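Local coordinates for Dbv8 protein (PDB 4MFZ) that probably transfers a long aliphatic acyl chain from acyl-CoA to the amino group of a glycopeptide antibiotic precursor, as a GNAT-type N-acyltransferase, at residues W280-I294 and L323-I336. Numbering follows the deposited sequence.
Sequences WTLLDSEPQDGDDAI and LLAGRHWYQRSGRI. With MFK (decanoyl-CoA), chain B.
Thr-281 and Arg-335 form an antiparallel hydrogen-bonded pair where the outermost strand 281-289 joins strand 330-337 of the mixed sheet in the GNAT-like C-terminal domain. Thr-281 N bonds Arg-335 O at 2.9 Å, nearly straight and in the carbonyl plane, and Arg-335 N answers to Thr-281 O; Leu-283 N continues the pairing to Ser-333 O. The outer strand then bows away and returns at Gln-288, whose O accepts from Gln-331 N. Arg-332 reaches to the start of the bow: bends at chi2 (-80°) and chi3 (-89°) fold its guanidinium back, Leu-283 O lies at the guanidinium edge, near its plane, and NH1 meets it nearly along the C=O axis at 3.2 Å.

Two indoles carry much of the apolar contact. Ile-336 CG1 lies over one face of Trp-280, 3.7 Å from the five-membered ring centroid, while decanoyl-CoA CCC lies against the opposite face, offset toward the rim, 3.4 Å from CE2. The ring is thus held between the Ile-336 side chain and the acyl chain, forming part of the wall of the acyl pocket; Tyr-229 OH hydrogen-bonds its NE1. At Gly-334, the ring edge rests directly against backbone. Toward the far end, Ile-294 CD1 sits over the six-membered ring of Trp-329, 4.1 Å from its centroid; His-322 also meets this indole.

Polar bonds tie the start of helix 291-299 to the segment entering strand 330-337. Gly-290, at the N-cap position, gives its N to Trp-329 O in a short but bent bond of 2.7 Å. Asp-291 sends its carboxylate back past Leu-323 CD2, and its OD1 takes Trp-329 N at 2.8 Å, nearly straight at 170°.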
loop_
_atom_site.group_PDB
_atom_site.type_symbol
_atom_site.label_atom_id
_atom_site.label_comp_id
_atom_site.label_asym_id
_atom_site.label_seq_id
_atom_site.Cartn_x
_atom_site.Cartn_y
_atom_site.Cartn_z
ATOM N N TRP A 280 0.202 6.929 22.220
ATOM C CA TRP A 280 -0.164 7.866 21.157
ATOM C C TRP A 280 -0.923 9.025 21.717
ATOM O O TRP A 280 -1.716 8.860 22.624
ATOM C CB TRP A 280 -1.013 7.140 20.120
ATOM C CG TRP A 280 -0.193 6.269 19.202
ATOM C CD1 TRP A 280 0.486 5.080 19.516
ATOM C CD2 TRP A 280 0.091 6.512 17.785
ATOM N NE1 TRP A 280 1.139 4.590 18.416
ATOM C CE2 TRP A 280 0.935 5.396 17.339
ATOM C CE3 TRP A 280 -0.277 7.499 16.867
ATOM C CZ2 TRP A 280 1.391 5.301 16.034
ATOM C CZ3 TRP A 280 0.184 7.389 15.552
ATOM C CH2 TRP A 280 1.003 6.317 15.145
ATOM N N THR A 281 -0.712 10.216 21.169
ATOM C CA THR A 281 -1.524 11.356 21.570
ATOM C C THR A 281 -2.579 11.707 20.514
ATOM O O THR A 281 -2.250 11.891 19.357
ATOM C CB THR A 281 -0.674 12.588 21.938
ATOM O OG1 THR A 281 -1.329 13.754 21.433
ATOM C CG2 THR A 281 0.729 12.531 21.379
ATOM N N LEU A 282 -3.851 11.766 20.909
ATOM C CA LEU A 282 -4.938 12.000 19.956
ATOM C C LEU A 282 -5.038 13.468 19.546
ATOM O O LEU A 282 -5.065 14.349 20.388
ATOM C CB LEU A 282 -6.279 11.484 20.519
ATOM C CG LEU A 282 -6.336 9.969 20.836
ATOM C CD1 LEU A 282 -7.690 9.548 21.380
ATOM C CD2 LEU A 282 -5.971 9.112 19.629
ATOM N N LEU A 283 -5.057 13.737 18.245
ATOM C CA LEU A 283 -5.324 15.087 17.770
ATOM C C LEU A 283 -6.827 15.384 17.916
ATOM O O LEU A 283 -7.674 14.525 17.620
ATOM C CB LEU A 283 -4.854 15.261 16.316
ATOM C CG LEU A 283 -3.373 14.981 15.973
ATOM C CD1 LEU A 283 -3.185 14.824 14.466
ATOM C CD2 LEU A 283 -2.410 16.030 16.525
ATOM N N ASP A 284 -7.163 16.574 18.404
ATOM C CA ASP A 284 -8.566 17.002 18.400
ATOM C C ASP A 284 -8.906 17.617 17.055
ATOM O O ASP A 284 -8.275 18.590 16.633
ATOM C CB ASP A 284 -8.866 18.010 19.508
ATOM C CG ASP A 284 -8.581 17.464 20.884
ATOM O OD1 ASP A 284 -8.971 16.304 21.166
ATOM O OD2 ASP A 284 -7.961 18.199 21.682
ATOM N N SER A 285 -9.895 17.043 16.381
ATOM C CA SER A 285 -10.342 17.559 15.097
ATOM C C SER A 285 -11.743 17.052 14.803
ATOM O O SER A 285 -12.250 16.159 15.498
ATOM C CB SER A 285 -9.370 17.159 13.980
ATOM O OG SER A 285 -9.295 15.753 13.869
ATOM N N GLU A 286 -12.358 17.632 13.771
ATOM C CA GLU A 286 -13.733 17.321 13.349
ATOM C C GLU A 286 -13.998 15.805 13.215
ATOM O O GLU A 286 -13.114 15.045 12.778
ATOM C CB GLU A 286 -14.007 18.048 12.035
ATOM C CG GLU A 286 -15.426 17.981 11.508
ATOM C CD GLU A 286 -15.540 18.617 10.137
ATOM O OE1 GLU A 286 -14.501 19.081 9.609
ATOM O OE2 GLU A 286 -16.665 18.651 9.589
ATOM N N PRO A 287 -15.211 15.349 13.599
ATOM C CA PRO A 287 -15.431 13.891 13.547
ATOM C C PRO A 287 -15.060 13.227 12.193
ATOM O O PRO A 287 -15.319 13.796 11.113
ATOM C CB PRO A 287 -16.926 13.756 13.874
ATOM C CG PRO A 287 -17.223 14.963 14.726
ATOM C CD PRO A 287 -16.376 16.068 14.157
ATOM N N GLN A 288 -14.431 12.051 12.259
ATOM C CA GLN A 288 -14.108 11.281 11.061
ATOM C C GLN A 288 -14.852 9.951 11.060
ATOM O O GLN A 288 -14.583 9.087 11.896
ATOM C CB GLN A 288 -12.606 11.021 10.970
ATOM C CG GLN A 288 -11.750 12.266 10.797
ATOM C CD GLN A 288 -10.272 11.926 10.721
ATOM O OE1 GLN A 288 -9.529 12.098 11.695
ATOM N NE2 GLN A 288 -9.840 11.416 9.574
ATOM N N ASP A 289 -15.773 9.791 10.115
ATOM C CA ASP A 289 -16.641 8.612 10.056
ATOM C C ASP A 289 -15.803 7.369 9.840
ATOM O O ASP A 289 -14.908 7.358 9.012
ATOM C CB ASP A 289 -17.664 8.751 8.931
ATOM C CG ASP A 289 -18.572 9.951 9.111
ATOM O OD1 ASP A 289 -18.625 10.509 10.232
ATOM O OD2 ASP A 289 -19.242 10.340 8.128
ATOM N N GLY A 290 -16.074 6.326 10.612
ATOM C CA GLY A 290 -15.226 5.142 10.579
ATOM C C GLY A 290 -15.906 3.819 10.321
ATOM O O GLY A 290 -15.260 2.769 10.424
ATOM N N ASP A 291 -17.196 3.840 9.984
ATOM C CA ASP A 291 -17.904 2.582 9.710
ATOM C C ASP A 291 -17.278 1.840 8.534
ATOM O O ASP A 291 -16.970 0.652 8.642
ATOM C CB ASP A 291 -19.404 2.806 9.464
ATOM C CG ASP A 291 -20.153 3.317 10.702
ATOM O OD1 ASP A 291 -19.603 3.330 11.827
ATOM O OD2 ASP A 291 -21.332 3.684 10.534
ATOM N N ASP A 292 -17.061 2.536 7.416
ATOM C CA ASP A 292 -16.429 1.915 6.231
ATOM C C ASP A 292 -15.059 1.344 6.571
ATOM O O ASP A 292 -14.727 0.197 6.211
ATOM C CB ASP A 292 -16.268 2.917 5.069
ATOM C CG ASP A 292 -17.589 3.252 4.371
ATOM O OD1 ASP A 292 -18.663 2.901 4.899
ATOM O OD2 ASP A 292 -17.550 3.876 3.283
ATOM N N ALA A 293 -14.256 2.152 7.262
ATOM C CA ALA A 293 -12.881 1.776 7.510
ATOM C C ALA A 293 -12.768 0.580 8.470
ATOM O O ALA A 293 -11.946 -0.298 8.258
ATOM C CB ALA A 293 -12.094 2.964 8.034
ATOM N N ILE A 294 -13.574 0.546 9.522
ATOM C CA ILE A 294 -13.536 -0.593 10.444
ATOM C C ILE A 294 -14.038 -1.888 9.781
ATOM O O ILE A 294 -13.464 -2.954 9.971
ATOM C CB ILE A 294 -14.249 -0.302 11.766
ATOM C CG1 ILE A 294 -13.756 -1.276 12.839
ATOM C CG2 ILE A 294 -15.760 -0.309 11.575
ATOM C CD1 ILE A 294 -13.980 -0.815 14.257
ATOM N N LEU A 323 -22.876 -1.648 15.282
ATOM C CA LEU A 323 -23.572 -1.188 14.081
ATOM C C LEU A 323 -25.063 -1.578 14.043
ATOM O O LEU A 323 -25.906 -0.756 13.690
ATOM C CB LEU A 323 -22.855 -1.709 12.823
ATOM C CG LEU A 323 -21.549 -0.989 12.421
ATOM C CD1 LEU A 323 -20.921 -1.567 11.153
ATOM C CD2 LEU A 323 -21.800 0.495 12.224
ATOM N N LEU A 324 -25.376 -2.828 14.396
ATOM C CA LEU A 324 -26.769 -3.300 14.450
ATOM C C LEU A 324 -27.592 -2.542 15.503
ATOM O O LEU A 324 -28.809 -2.345 15.320
ATOM C CB LEU A 324 -26.872 -4.826 14.624
ATOM C CG LEU A 324 -26.595 -5.712 13.396
ATOM C CD1 LEU A 324 -26.776 -7.196 13.728
ATOM C CD2 LEU A 324 -27.486 -5.316 12.218
ATOM N N ALA A 325 -26.930 -2.079 16.566
ATOM C CA ALA A 325 -27.592 -1.280 17.590
ATOM C C ALA A 325 -27.801 0.178 17.157
ATOM O O ALA A 325 -28.261 0.983 17.946
ATOM C CB ALA A 325 -26.837 -1.343 18.914
ATOM N N GLY A 326 -27.472 0.506 15.903
ATOM C CA GLY A 326 -27.652 1.881 15.388
ATOM C C GLY A 326 -26.602 2.886 15.852
ATOM O O GLY A 326 -26.818 4.097 15.765
ATOM N N ARG A 327 -25.467 2.380 16.346
ATOM C CA ARG A 327 -24.331 3.214 16.796
ATOM C C ARG A 327 -23.212 3.288 15.747
ATOM O O ARG A 327 -23.246 2.552 14.771
ATOM C CB ARG A 327 -23.800 2.701 18.133
ATOM C CG ARG A 327 -24.824 2.824 19.243
ATOM C CD ARG A 327 -24.350 2.194 20.543
ATOM N NE ARG A 327 -23.248 2.952 21.131
ATOM C CZ ARG A 327 -22.516 2.535 22.166
ATOM N NH1 ARG A 327 -22.757 1.359 22.742
ATOM N NH2 ARG A 327 -21.531 3.298 22.623
ATOM N N HIS A 328 -22.229 4.160 15.951
ATOM C CA HIS A 328 -21.188 4.407 14.921
ATOM C C HIS A 328 -19.755 4.350 15.358
ATOM O O HIS A 328 -19.433 4.666 16.494
ATOM C CB HIS A 328 -21.461 5.720 14.181
ATOM C CG HIS A 328 -22.738 5.687 13.381
ATOM N ND1 HIS A 328 -23.909 6.154 13.867
ATOM C CD2 HIS A 328 -23.015 5.153 12.117
ATOM C CE1 HIS A 328 -24.887 5.958 12.945
ATOM N NE2 HIS A 328 -24.335 5.339 11.877
ATOM N N TRP A 329 -18.887 3.972 14.417
ATOM C CA TRP A 329 -17.440 3.943 14.630
ATOM C C TRP A 329 -16.759 5.150 14.062
ATOM O O TRP A 329 -17.164 5.658 13.019
ATOM C CB TRP A 329 -16.864 2.697 13.984
ATOM C CG TRP A 329 -17.373 1.444 14.642
ATOM C CD1 TRP A 329 -18.369 0.581 14.179
ATOM C CD2 TRP A 329 -16.949 0.902 15.931
ATOM N NE1 TRP A 329 -18.571 -0.454 15.074
ATOM C CE2 TRP A 329 -17.745 -0.318 16.149
ATOM C CE3 TRP A 329 -16.009 1.281 16.890
ATOM C CZ2 TRP A 329 -17.587 -1.109 17.283
ATOM C CZ3 TRP A 329 -15.864 0.478 18.032
ATOM C CH2 TRP A 329 -16.629 -0.697 18.218
ATOM N N TYR A 330 -15.695 5.598 14.733
ATOM C CA TYR A 330 -14.875 6.731 14.252
ATOM C C TYR A 330 -13.399 6.376 14.044
ATOM O O TYR A 330 -12.854 5.516 14.726
ATOM C CB TYR A 330 -15.032 7.951 15.186
ATOM C CG TYR A 330 -16.479 8.347 15.282
ATOM C CD1 TYR A 330 -17.044 9.211 14.340
ATOM C CD2 TYR A 330 -17.307 7.801 16.268
ATOM C CE1 TYR A 330 -18.390 9.548 14.391
ATOM C CE2 TYR A 330 -18.650 8.128 16.325
ATOM C CZ TYR A 330 -19.183 8.998 15.384
ATOM O OH TYR A 330 -20.517 9.326 15.437
ATOM N N GLN A 331 -12.772 7.027 13.070
ATOM C CA GLN A 331 -11.329 7.041 12.932
ATOM C C GLN A 331 -10.790 8.216 13.719
ATOM O O GLN A 331 -11.432 9.276 13.764
ATOM C CB GLN A 331 -10.962 7.276 11.485
ATOM C CG GLN A 331 -11.267 6.117 10.563
ATOM C CD GLN A 331 -10.633 6.340 9.219
ATOM O OE1 GLN A 331 -9.648 5.699 8.856
ATOM N NE2 GLN A 331 -11.167 7.294 8.487
ATOM N N ARG A 332 -9.618 8.060 14.326
ATOM C CA ARG A 332 -8.941 9.212 14.939
ATOM C C ARG A 332 -7.532 9.339 14.395
ATOM O O ARG A 332 -6.918 8.337 14.006
ATOM C CB ARG A 332 -8.917 9.147 16.482
ATOM C CG ARG A 332 -10.224 8.719 17.142
ATOM C CD ARG A 332 -11.247 9.841 17.253
ATOM N NE ARG A 332 -11.046 10.557 18.502
ATOM C CZ ARG A 332 -10.369 11.686 18.593
ATOM N NH1 ARG A 332 -9.870 12.213 17.509
ATOM N NH2 ARG A 332 -10.197 12.284 19.753
ATOM N N SER A 333 -7.041 10.578 14.381
ATOM C CA SER A 333 -5.672 10.894 14.016
ATOM C C SER A 333 -4.844 11.027 15.267
ATOM O O SER A 333 -5.304 11.549 16.279
ATOM C CB SER A 333 -5.622 12.208 13.224
ATOM O OG SER A 333 -6.345 12.044 12.029
ATOM N N GLY A 334 -3.622 10.531 15.215
ATOM C CA GLY A 334 -2.781 10.559 16.400
ATOM C C GLY A 334 -1.335 10.819 16.022
ATOM O O GLY A 334 -1.005 10.748 14.847
ATOM N N ARG A 335 -0.494 11.115 17.015
ATOM C CA ARG A 335 0.963 11.208 16.819
ATOM C C ARG A 335 1.735 10.544 17.963
ATOM O O ARG A 335 1.262 10.512 19.089
ATOM C CB ARG A 335 1.452 12.660 16.796
ATOM C CG ARG A 335 0.829 13.618 15.804
ATOM C CD ARG A 335 1.275 15.040 16.154
ATOM N NE ARG A 335 1.305 15.220 17.616
ATOM C CZ ARG A 335 2.332 15.679 18.329
ATOM N NH1 ARG A 335 3.453 16.072 17.734
ATOM N NH2 ARG A 335 2.222 15.766 19.649
ATOM N N ILE A 336 2.945 10.085 17.656
ATOM C CA ILE A 336 4.030 9.880 18.629
ATOM C C ILE A 336 5.127 10.988 18.487
ATOM O O ILE A 336 5.295 11.477 17.395
ATOM C CB ILE A 336 4.733 8.529 18.324
ATOM C CG1 ILE A 336 3.762 7.353 18.298
ATOM C CG2 ILE A 336 5.813 8.251 19.345
ATOM C CD1 ILE A 336 4.352 6.126 17.618
HETATM C CCG MFK B . -1.956 -0.066 18.675
HETATM C CCF MFK B . -1.057 1.166 18.762
HETATM C CCE MFK B . -0.826 1.718 17.372
HETATM C CCD MFK B . -2.015 2.565 16.993
HETATM C CCC MFK B . -1.576 3.535 15.914
HETATM C CCB MFK B . -2.322 3.252 14.633
HETATM C CCA MFK B . -2.119 4.443 13.714
HETATM C CBZ MFK B . -1.318 3.975 12.509
HETATM C CAK MFK B . -2.195 4.021 11.272
HETATM C CAJ MFK B . -2.369 2.604 10.707
HETATM O OAL MFK B . -1.473 1.757 10.771
HETATM S SAI MFK B . -3.929 2.343 9.953
HETATM C CAH MFK B . -3.853 0.564 9.478
HETATM C CAG MFK B . -3.981 -0.372 10.684
HETATM N NAF MFK B . -3.810 -1.743 10.174
HETATM C CAE MFK B . -4.755 -2.693 10.292
HETATM O OAM MFK B . -5.826 -2.533 10.874
HETATM C CAD MFK B . -4.383 -4.058 9.674
HETATM C CAC MFK B . -5.422 -5.121 10.080
HETATM N NAB MFK B . -5.526 -5.221 11.550
HETATM C CAA MFK B . -4.845 -6.189 12.181
HETATM O OAO MFK B . -4.124 -7.003 11.583
HETATM C CAN MFK B . -5.028 -6.279 13.703
HETATM O OAU MFK B . -6.149 -5.475 14.137
HETATM C CAP MFK B . -3.752 -5.918 14.496
HETATM C CAR MFK B . -3.305 -4.511 14.130
HETATM C CAS MFK B . -2.593 -6.871 14.218
HETATM C CAQ MFK B . -4.069 -5.966 15.987
HETATM O OAT MFK B . -4.498 -7.275 16.294
HETATM P PAV MFK B . -4.254 -7.952 17.737
HETATM O OAX MFK B . -2.842 -7.850 18.139
HETATM O OAW MFK B . -4.902 -9.296 17.720
HETATM O OAY MFK B . -5.137 -6.909 18.589
HETATM P PAZ MFK B . -5.752 -7.119 20.056
HETATM O OBA MFK B . -6.139 -5.671 20.549
HETATM O OBB MFK B . -4.836 -7.782 21.008
HETATM O "O5'" MFK B . -7.198 -7.787 19.821
HETATM C "C5'" MFK B . -8.098 -8.084 20.865
HETATM C "C4'" MFK B . -9.305 -8.793 20.240
HETATM O "O4'" MFK B . -9.745 -8.243 18.937
HETATM C "C3'" MFK B . -8.990 -10.238 19.936
HETATM O "O3'" MFK B . -10.207 -10.972 20.063
HETATM P PBV MFK B . -10.185 -12.380 20.867
HETATM O OBW MFK B . -9.440 -13.335 19.846
HETATM O OBY MFK B . -11.755 -12.782 20.989
HETATM O OBX MFK B . -9.432 -12.395 22.119
HETATM C "C2'" MFK B . -8.545 -10.147 18.473
HETATM O "O2'" MFK B . -8.595 -11.381 17.784
HETATM C "C1'" MFK B . -9.568 -9.216 17.896
HETATM N N9 MFK B . -9.059 -8.553 16.666
HETATM C C8 MFK B . -8.162 -7.562 16.611
HETATM N N7 MFK B . -7.987 -7.241 15.322
HETATM C C5 MFK B . -8.819 -7.994 14.587
HETATM C C4 MFK B . -9.473 -8.802 15.429
HETATM N N3 MFK B . -10.408 -9.647 14.972
HETATM C C2 MFK B . -10.715 -9.864 13.534
HETATM N N1 MFK B . -9.926 -8.925 12.712
HETATM C C6 MFK B . -9.056 -8.065 13.260
HETATM N N6 MFK B . -8.380 -7.235 12.468
#